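Local coordinates for protein Alp7A (Bacillus subtilis, PDB 5EC0) that binds ADP in an actin-like fold and, as a plasmid-segregation protein of the bacterial cytoskeleton, probably forms filaments that help partition plasmids, at residues 29-34 with 73-78; 116-121 with 164-169; 48-53 with 109-114. One frame throughout, in Å; residues are numbered along the deposited sequence.

Contact 1 (29-34 with 73-78); sequences NVVEIS and ELAEPE
V31 and A75 meet at the middle of this contact, with their CA atoms 5.6 Å apart. The CG2 methyl of V31 does most of the touching: it lies 3.9 Å from A75 CB and reaches the backbone beyond it, 3.8 Å from A75 O. The same methyl packs against E78 CB at 3.8 Å, and CG1 of V31 brushes that carbon as well. With CG1 anti to the backbone N (chi1 170°), CG2 is left anti to the carbonyl carbon, and this turns both methyls of V31 to the loop. A75 also presses its CB against the start of the strand, 3.7 Å from N29 O and 3.8 Å from N29 CB, so one small methyl packs against both N29 and V31, the two residues on either side of V30.

E76 closes the contact at the N29 end. Its CB points away from the strand, but the bend at chi2 (58°) swings the carboxylate back beside the amide of N29, the two flat groups standing 78° apart. The polar end of E76 is held chiefly by a salt bridge from R263. The loop contains a type I beta turn from A75 to E78, with E78 N bonded to A75 O at 3.3 Å; just before it E76 N bonds to E73 O. Modelling breaks off directly after E78.

The side chain of N29 is about 11 Å from the bound ADP. N29, V31 and I33 bond through their backbones to G72, L70 and Y68, tying strand 22-33 to the neighbouring end of strand 65-71; after that strand the chain folds back over the side of the sheet that N29 and V31 face. V30 points to the other side, onto I96 and T100 of helix 95-112.

Contact 2 (116-121 with 164-169); sequences EDNEVT and LEKELT
D117 and N118 meet K166 and L168 where two parallel strands, 119-129 and 166-179, begin to pair in the mixed sheet of this actin-like protein. The backbone O of D117 accepts a bond from K166 NZ at 2.8 Å, the ammonium lying 44° above the carbonyl plane. K166 gets there with CG in the cramped site between its own N and carbonyl carbon (chi1 63°) and a bend at chi3; the same nitrogen also donates to R115 O and Q109 OE1, so three oxygens grip it. With an alanine here the ammonium is gone, which would probably leave D117 O, R115 O and Q109 OE1 without their common donor and the turn into strand 119-129 less firmly held. The D117 carboxylate works within its own segment and beyond: OD1 takes E119 N from above its plane, an Asx turn, while OD2 is bonded by M1 N.

N118 sends its side chain across the lysine, OD1 lying 3.6 Å from K166 CD, and rests its CB on E167 O. Its backbone O receives T169 N at 2.9 Å, tilted a little from the carbonyl plane.

E119 forms the parallel bridge with T169, and both side chains run the same way on one face of the sheet, E119 CG 4.0 Å from T169 CB. Beyond that, E119 OE1 makes a salt bridge with K171, and T169 OG1 bonds to Q156 of strand 153-159, the next strand over.

V120 completes the ladder: its N reaches T169 O at 2.8 Å, almost straight at 169°. Its side chain turns to the buried face, where helix 95-112 lies against L168, and there V120 CG2 meets L168 CD2 at 4.1 Å.

Contact 3 (48-53 with 109-114); sequences DPADLK and QALKGK
P49 leans its ring on the last turn of helix 95-112, against A110 and L111. Starting at its CB, the ring is tightest on the backbone: P49 CB lies 3.1 Å from A110 O, a close approach of carbon to oxygen, and it also touches the carbonyl carbon of A110. Toward the next residue, P49 CB is 3.8 Å from L111 CA. One atom further along the ring, P49 CG sits 3.4 Å from A110 O. This edge of the proline therefore fits along the peptide between A110 and L111, bringing the two backbones to a CA separation of 5.0 Å at P49 and L111.

L52 and A50 pack beside the proline. L52 has its CG anti to the backbone N (chi1 -179°), which carries CD2 out to the A110 methyl, with L52 CD2 and A110 CB 3.7 Å apart. L111 CD1 lies 4.0 Å from A50 CA and a little further from A50 CB. L52 also packs on Y107 of the helix and on T161 and L164, whereas L111 leans on Y22.

Several polar bonds close within the segments. D51 N and L52 N bond back to D48 O and P49 O, coiling the loop tightly. At the helix end Q109 NE2 donates to K114 O, the acceptor lying in its amide plane, while Q109 OE1 has K166 as its partner.

The closest approaches are carbon to carbon, or P49 carbon to A110 O. Between these segments the contact rests on van der Waals fit, so it is likely to depend on shape more than on specific polar pairs.

In the fold
Contacts 1 and 3 are surface contacts in which a coiled loop packs on a regular element, strand 22-33 in one case and helix 95-112 in the other. Contact 1 adds a carboxylate beside an amide to its apolar packing; contact 3 has no such polar pair. Contact 2 is partly buried and differs in kind: backbone bonds join two strands there. Contacts 1 and 2 belong to the same sheet but lie about 22 Å apart between centres and do not touch. Helix 95-112 and strand 119-129 follow each other in the chain, and contacts 2 and 3 touch. The same helix also lies beside contact 1. Contact 1 lies nearest the nucleotide, while the other two stand away from it.

Contact 1 (29-34 with 73-78)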
loop_
_atom_site.group_PDB
_atom_site.type_symbol
_atom_site.label_atom_id
_atom_site.label_comp_id
_atom_site.label_asym_id
_atom_site.label_seq_id
_atom_site.Cartn_x
_atom_site.Cartn_y
_atom_site.Cartn_z
ATOM N N ASN A 29 12.034 2.742 -0.640
ATOM C CA ASN A 29 13.462 2.800 -0.322
ATOM C C ASN A 29 13.868 3.751 0.788
ATOM O O ASN A 29 13.489 4.922 0.792
ATOM C CB ASN A 29 14.250 3.175 -1.573
ATOM C CG ASN A 29 13.912 2.293 -2.740
ATOM O OD1 ASN A 29 13.142 2.680 -3.619
ATOM N ND2 ASN A 29 14.465 1.087 -2.749
ATOM N N VAL A 30 14.646 3.221 1.727
ATOM C CA VAL A 30 15.309 4.008 2.760
ATOM C C VAL A 30 16.777 3.602 2.790
ATOM O O VAL A 30 17.093 2.436 3.033
ATOM C CB VAL A 30 14.701 3.790 4.150
ATOM C CG1 VAL A 30 15.591 4.433 5.227
ATOM C CG2 VAL A 30 13.283 4.333 4.217
ATOM N N VAL A 31 17.671 4.550 2.531
ATOM C CA VAL A 31 19.093 4.255 2.563
ATOM C C VAL A 31 19.772 5.031 3.684
ATOM O O VAL A 31 19.693 6.256 3.737
ATOM C CB VAL A 31 19.763 4.577 1.213
ATOM C CG1 VAL A 31 21.270 4.500 1.325
ATOM C CG2 VAL A 31 19.271 3.612 0.145
ATOM N N GLU A 32 20.423 4.313 4.593
ATOM C CA GLU A 32 21.126 4.970 5.679
ATOM C C GLU A 32 22.522 5.363 5.255
ATOM O O GLU A 32 23.292 4.550 4.731
ATOM C CB GLU A 32 21.195 4.081 6.918
ATOM C CG GLU A 32 22.088 4.670 8.007
ATOM C CD GLU A 32 21.918 3.998 9.363
ATOM O OE1 GLU A 32 22.304 4.613 10.376
ATOM O OE2 GLU A 32 21.408 2.859 9.421
ATOM N N ILE A 33 22.847 6.628 5.483
ATOM C CA ILE A 33 24.155 7.155 5.133
ATOM C C ILE A 33 24.787 7.779 6.373
ATOM O O ILE A 33 24.137 7.895 7.405
ATOM C CB ILE A 33 24.039 8.191 4.008
ATOM C CG1 ILE A 33 23.238 9.402 4.501
ATOM C CG2 ILE A 33 23.342 7.569 2.794
ATOM C CD1 ILE A 33 23.033 10.489 3.462
ATOM N N SER A 34 26.044 8.199 6.277
ATOM C CA SER A 34 26.732 8.757 7.440
ATOM C C SER A 34 26.533 10.265 7.505
ATOM O O SER A 34 25.970 10.860 6.586
ATOM C CB SER A 34 28.226 8.421 7.403
ATOM O OG SER A 34 28.892 9.192 6.419
ATOM N N GLU A 73 12.295 8.637 -3.342
ATOM C CA GLU A 73 12.938 8.760 -4.643
ATOM C C GLU A 73 14.399 9.195 -4.542
ATOM O O GLU A 73 15.199 8.855 -5.410
ATOM C CB GLU A 73 12.160 9.742 -5.527
ATOM C CG GLU A 73 12.532 9.700 -7.002
ATOM C CD GLU A 73 12.248 8.345 -7.648
ATOM O OE1 GLU A 73 11.141 7.804 -7.432
ATOM O OE2 GLU A 73 13.131 7.831 -8.376
ATOM N N LEU A 74 14.748 9.947 -3.497
ATOM C CA LEU A 74 16.140 10.351 -3.305
ATOM C C LEU A 74 17.029 9.150 -2.965
ATOM O O LEU A 74 18.229 9.167 -3.221
ATOM C CB LEU A 74 16.259 11.420 -2.215
ATOM C CG LEU A 74 17.639 12.083 -2.095
ATOM C CD1 LEU A 74 18.075 12.712 -3.428
ATOM C CD2 LEU A 74 17.644 13.119 -0.970
ATOM N N ALA A 75 16.441 8.108 -2.388
ATOM C CA ALA A 75 17.187 6.900 -2.045
ATOM C C ALA A 75 17.361 5.969 -3.253
ATOM O O ALA A 75 18.127 5.002 -3.199
ATOM C CB ALA A 75 16.492 6.159 -0.903
ATOM N N GLU A 76 16.669 6.277 -4.346
ATOM C CA GLU A 76 16.542 5.342 -5.465
ATOM C C GLU A 76 17.861 4.892 -6.122
ATOM O O GLU A 76 18.076 3.693 -6.285
ATOM C CB GLU A 76 15.624 5.932 -6.541
ATOM C CG GLU A 76 14.901 4.882 -7.339
ATOM C CD GLU A 76 14.070 3.986 -6.447
ATOM O OE1 GLU A 76 14.253 2.750 -6.502
ATOM O OE2 GLU A 76 13.241 4.530 -5.684
ATOM N N PRO A 77 18.742 5.837 -6.511
ATOM C CA PRO A 77 19.947 5.373 -7.221
ATOM C C PRO A 77 20.913 4.531 -6.371
ATOM O O PRO A 77 21.764 3.842 -6.934
ATOM C CB PRO A 77 20.624 6.684 -7.653
ATOM C CG PRO A 77 19.528 7.702 -7.646
ATOM C CD PRO A 77 18.661 7.310 -6.490
ATOM N N GLU A 78 20.779 4.581 -5.048
ATOM C CA GLU A 78 21.672 3.842 -4.154
ATOM C C GLU A 78 21.329 2.352 -4.088
ATOM O O GLU A 78 20.162 1.958 -4.178
ATOM C CB GLU A 78 21.631 4.447 -2.747
ATOM C CG GLU A 78 21.978 5.935 -2.692
ATOM C CD GLU A 78 23.376 6.229 -3.207
ATOM O OE1 GLU A 78 24.329 5.538 -2.776
ATOM O OE2 GLU A 78 23.520 7.141 -4.053
#

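Contact 2 (116-121 with 164-169)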
loop_
_atom_site.group_PDB
_atom_site.type_symbol
_atom_site.label_atom_id
_atom_site.label_comp_id
_atom_site.label_asym_id
_atom_site.label_seq_id
_atom_site.Cartn_x
_atom_site.Cartn_y
_atom_site.Cartn_z
ATOM N N GLU A 116 7.673 28.377 9.913
ATOM C CA GLU A 116 8.158 28.509 11.289
ATOM C C GLU A 116 7.432 27.610 12.308
ATOM O O GLU A 116 7.766 27.616 13.495
ATOM C CB GLU A 116 8.058 29.973 11.742
ATOM C CG GLU A 116 6.631 30.492 11.879
ATOM C CD GLU A 116 6.000 30.868 10.546
ATOM O OE1 GLU A 116 6.715 30.858 9.521
ATOM O OE2 GLU A 116 4.787 31.171 10.518
ATOM N N ASP A 117 6.437 26.853 11.858
ATOM C CA ASP A 117 5.762 25.889 12.735
ATOM C C ASP A 117 6.598 24.612 12.857
ATOM O O ASP A 117 6.764 23.893 11.880
ATOM C CB ASP A 117 4.360 25.572 12.197
ATOM C CG ASP A 117 3.540 24.714 13.145
ATOM O OD1 ASP A 117 3.999 24.445 14.275
ATOM O OD2 ASP A 117 2.426 24.308 12.752
ATOM N N ASN A 118 7.134 24.333 14.039
ATOM C CA ASN A 118 8.012 23.172 14.204
ATOM C C ASN A 118 7.366 21.985 14.919
ATOM O O ASN A 118 8.067 21.088 15.391
ATOM C CB ASN A 118 9.279 23.575 14.959
ATOM C CG ASN A 118 10.110 24.596 14.198
ATOM O OD1 ASN A 118 10.296 24.481 12.991
ATOM N ND2 ASN A 118 10.604 25.605 14.904
ATOM N N GLU A 119 6.038 21.968 14.990
ATOM C CA GLU A 119 5.354 20.926 15.746
ATOM C C GLU A 119 4.129 20.413 15.014
ATOM O O GLU A 119 3.351 21.198 14.472
ATOM C CB GLU A 119 4.949 21.439 17.134
ATOM C CG GLU A 119 5.040 20.376 18.232
ATOM C CD GLU A 119 4.249 20.733 19.478
ATOM O OE1 GLU A 119 4.872 20.999 20.531
ATOM O OE2 GLU A 119 3.000 20.733 19.400
ATOM N N VAL A 120 3.970 19.090 15.008
ATOM C CA VAL A 120 2.793 18.444 14.440
ATOM C C VAL A 120 2.151 17.530 15.474
ATOM O O VAL A 120 2.823 16.655 16.032
ATOM C CB VAL A 120 3.138 17.607 13.174
ATOM C CG1 VAL A 120 1.930 16.778 12.724
ATOM C CG2 VAL A 120 3.610 18.510 12.058
ATOM N N THR A 121 0.864 17.748 15.736
ATOM C CA THR A 121 0.053 16.807 16.502
ATOM C C THR A 121 -0.865 15.975 15.583
ATOM O O THR A 121 -1.520 16.504 14.689
ATOM C CB THR A 121 -0.814 17.530 17.567
ATOM O OG1 THR A 121 -1.467 18.655 16.968
ATOM C CG2 THR A 121 0.035 18.013 18.719
ATOM N N LEU A 164 14.697 24.064 3.547
ATOM C CA LEU A 164 13.544 23.580 4.318
ATOM C C LEU A 164 13.966 22.905 5.624
ATOM O O LEU A 164 13.229 22.095 6.181
ATOM C CB LEU A 164 12.714 22.602 3.486
ATOM C CG LEU A 164 12.010 23.194 2.266
ATOM C CD1 LEU A 164 11.503 22.092 1.351
ATOM C CD2 LEU A 164 10.871 24.119 2.690
ATOM N N GLU A 165 15.163 23.239 6.096
ATOM C CA GLU A 165 15.695 22.695 7.339
ATOM C C GLU A 165 14.849 23.048 8.558
ATOM O O GLU A 165 14.344 24.161 8.678
ATOM C CB GLU A 165 17.122 23.196 7.572
ATOM C CG GLU A 165 18.066 22.951 6.416
ATOM C CD GLU A 165 18.267 24.190 5.568
ATOM O OE1 GLU A 165 17.268 24.872 5.260
ATOM O OE2 GLU A 165 19.429 24.484 5.221
ATOM N N LYS A 166 14.718 22.082 9.459
ATOM C CA LYS A 166 14.115 22.279 10.779
ATOM C C LYS A 166 14.145 20.954 11.516
ATOM O O LYS A 166 14.269 19.901 10.894
ATOM C CB LYS A 166 12.666 22.789 10.687
ATOM C CG LYS A 166 11.700 21.826 10.006
ATOM C CD LYS A 166 10.242 22.219 10.238
ATOM C CE LYS A 166 9.879 23.499 9.491
ATOM N NZ LYS A 166 8.464 23.905 9.716
ATOM N N GLU A 167 14.028 21.012 12.836
ATOM C CA GLU A 167 13.681 19.828 13.614
ATOM C C GLU A 167 12.194 19.864 13.981
ATOM O O GLU A 167 11.719 20.773 14.669
ATOM C CB GLU A 167 14.532 19.711 14.879
ATOM C CG GLU A 167 14.403 18.353 15.544
ATOM C CD GLU A 167 15.339 18.185 16.727
ATOM O OE1 GLU A 167 15.624 19.198 17.413
ATOM O OE2 GLU A 167 15.791 17.038 16.962
ATOM N N LEU A 168 11.466 18.861 13.518
ATOM C CA LEU A 168 10.036 18.813 13.722
ATOM C C LEU A 168 9.726 17.864 14.871
ATOM O O LEU A 168 10.174 16.705 14.869
ATOM C CB LEU A 168 9.348 18.360 12.431
ATOM C CG LEU A 168 7.861 18.561 12.163
ATOM C CD1 LEU A 168 7.553 20.014 11.888
ATOM C CD2 LEU A 168 7.464 17.707 10.969
ATOM N N THR A 169 8.986 18.349 15.864
ATOM C CA THR A 169 8.433 17.442 16.877
ATOM C C THR A 169 7.062 16.948 16.420
ATOM O O THR A 169 6.190 17.749 16.075
ATOM C CB THR A 169 8.318 18.112 18.251
ATOM O OG1 THR A 169 9.602 18.585 18.649
ATOM C CG2 THR A 169 7.827 17.135 19.300
#

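Contact 3 (48-53 with 109-114)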
loop_
_atom_site.group_PDB
_atom_site.type_symbol
_atom_site.label_atom_id
_atom_site.label_comp_id
_atom_site.label_asym_id
_atom_site.label_seq_id
_atom_site.Cartn_x
_atom_site.Cartn_y
_atom_site.Cartn_z
ATOM N N ASP A 48 10.600 25.796 -2.997
ATOM C CA ASP A 48 9.234 25.300 -3.150
ATOM C C ASP A 48 9.049 23.966 -2.422
ATOM O O ASP A 48 9.672 22.965 -2.784
ATOM C CB ASP A 48 8.898 25.161 -4.635
ATOM C CG ASP A 48 7.454 24.785 -4.883
ATOM O OD1 ASP A 48 6.664 24.699 -3.920
ATOM O OD2 ASP A 48 7.106 24.582 -6.067
ATOM N N PRO A 49 8.181 23.950 -1.396
ATOM C CA PRO A 49 7.962 22.765 -0.561
ATOM C C PRO A 49 7.630 21.503 -1.356
ATOM O O PRO A 49 7.913 20.397 -0.887
ATOM C CB PRO A 49 6.780 23.175 0.316
ATOM C CG PRO A 49 6.897 24.664 0.408
ATOM C CD PRO A 49 7.408 25.112 -0.922
ATOM N N ALA A 50 7.048 21.660 -2.539
ATOM C CA ALA A 50 6.680 20.497 -3.337
ATOM C C ALA A 50 7.926 19.757 -3.797
ATOM O O ALA A 50 7.884 18.556 -4.016
ATOM C CB ALA A 50 5.822 20.903 -4.533
ATOM N N ASP A 51 9.038 20.478 -3.926
ATOM C CA ASP A 51 10.278 19.875 -4.395
ATOM C C ASP A 51 10.882 18.933 -3.354
ATOM O O ASP A 51 11.708 18.094 -3.675
ATOM C CB ASP A 51 11.294 20.956 -4.774
ATOM C CG ASP A 51 10.863 21.765 -5.990
ATOM O OD1 ASP A 51 10.093 21.233 -6.815
ATOM O OD2 ASP A 51 11.307 22.929 -6.128
ATOM N N LEU A 52 10.455 19.061 -2.106
ATOM C CA LEU A 52 11.012 18.257 -1.027
ATOM C C LEU A 52 10.720 16.760 -1.193
ATOM O O LEU A 52 11.474 15.914 -0.720
ATOM C CB LEU A 52 10.464 18.744 0.308
ATOM C CG LEU A 52 10.948 18.047 1.578
ATOM C CD1 LEU A 52 12.464 18.216 1.746
ATOM C CD2 LEU A 52 10.191 18.586 2.782
ATOM N N LYS A 53 9.620 16.440 -1.863
ATOM C CA LYS A 53 9.160 15.062 -1.947
ATOM C C LYS A 53 10.228 14.163 -2.566
ATOM O O LYS A 53 10.465 13.053 -2.084
ATOM C CB LYS A 53 7.862 14.977 -2.753
ATOM C CG LYS A 53 7.106 13.681 -2.556
ATOM C CD LYS A 53 5.825 13.665 -3.362
ATOM C CE LYS A 53 5.623 12.308 -4.012
ATOM N NZ LYS A 53 4.263 12.143 -4.590
ATOM N N GLN A 109 3.997 18.546 6.299
ATOM C CA GLN A 109 4.084 19.787 7.064
ATOM C C GLN A 109 4.669 20.908 6.210
ATOM O O GLN A 109 4.183 22.041 6.252
ATOM C CB GLN A 109 4.928 19.605 8.326
ATOM C CG GLN A 109 4.744 20.709 9.347
ATOM C CD GLN A 109 5.489 22.018 9.018
ATOM O OE1 GLN A 109 6.636 22.009 8.552
ATOM N NE2 GLN A 109 4.830 23.148 9.267
ATOM N N ALA A 110 5.716 20.593 5.450
ATOM C CA ALA A 110 6.368 21.586 4.593
ATOM C C ALA A 110 5.445 22.015 3.459
ATOM O O ALA A 110 5.415 23.182 3.088
ATOM C CB ALA A 110 7.666 21.037 4.029
ATOM N N LEU A 111 4.698 21.059 2.912
ATOM C CA LEU A 111 3.782 21.329 1.809
ATOM C C LEU A 111 2.598 22.188 2.239
ATOM O O LEU A 111 2.307 23.192 1.605
ATOM C CB LEU A 111 3.270 20.016 1.199
ATOM C CG LEU A 111 2.442 20.104 -0.088
ATOM C CD1 LEU A 111 3.277 20.669 -1.243
ATOM C CD2 LEU A 111 1.865 18.742 -0.469
ATOM N N LYS A 112 1.922 21.794 3.317
ATOM C CA LYS A 112 0.653 22.420 3.687
ATOM C C LYS A 112 0.717 23.350 4.901
ATOM O O LYS A 112 -0.277 23.992 5.225
ATOM C CB LYS A 112 -0.403 21.347 3.956
ATOM C CG LYS A 112 -0.560 20.318 2.854
ATOM C CD LYS A 112 -1.304 20.881 1.646
ATOM C CE LYS A 112 -1.895 19.745 0.800
ATOM N NZ LYS A 112 -2.862 20.197 -0.256
ATOM N N GLY A 113 1.862 23.421 5.575
ATOM C CA GLY A 113 1.958 24.208 6.797
ATOM C C GLY A 113 2.875 25.420 6.738
ATOM O O GLY A 113 3.373 25.793 5.684
ATOM N N LYS A 114 3.112 26.031 7.891
ATOM C CA LYS A 114 3.890 27.262 7.963
ATOM C C LYS A 114 5.358 26.956 8.223
ATOM O O LYS A 114 5.693 26.094 9.041
ATOM C CB LYS A 114 3.335 28.178 9.051
ATOM C CG LYS A 114 1.814 28.284 9.029
ATOM C CD LYS A 114 1.260 28.783 10.360
ATOM C CE LYS A 114 1.362 30.303 10.484
ATOM N NZ LYS A 114 1.346 30.774 11.906
#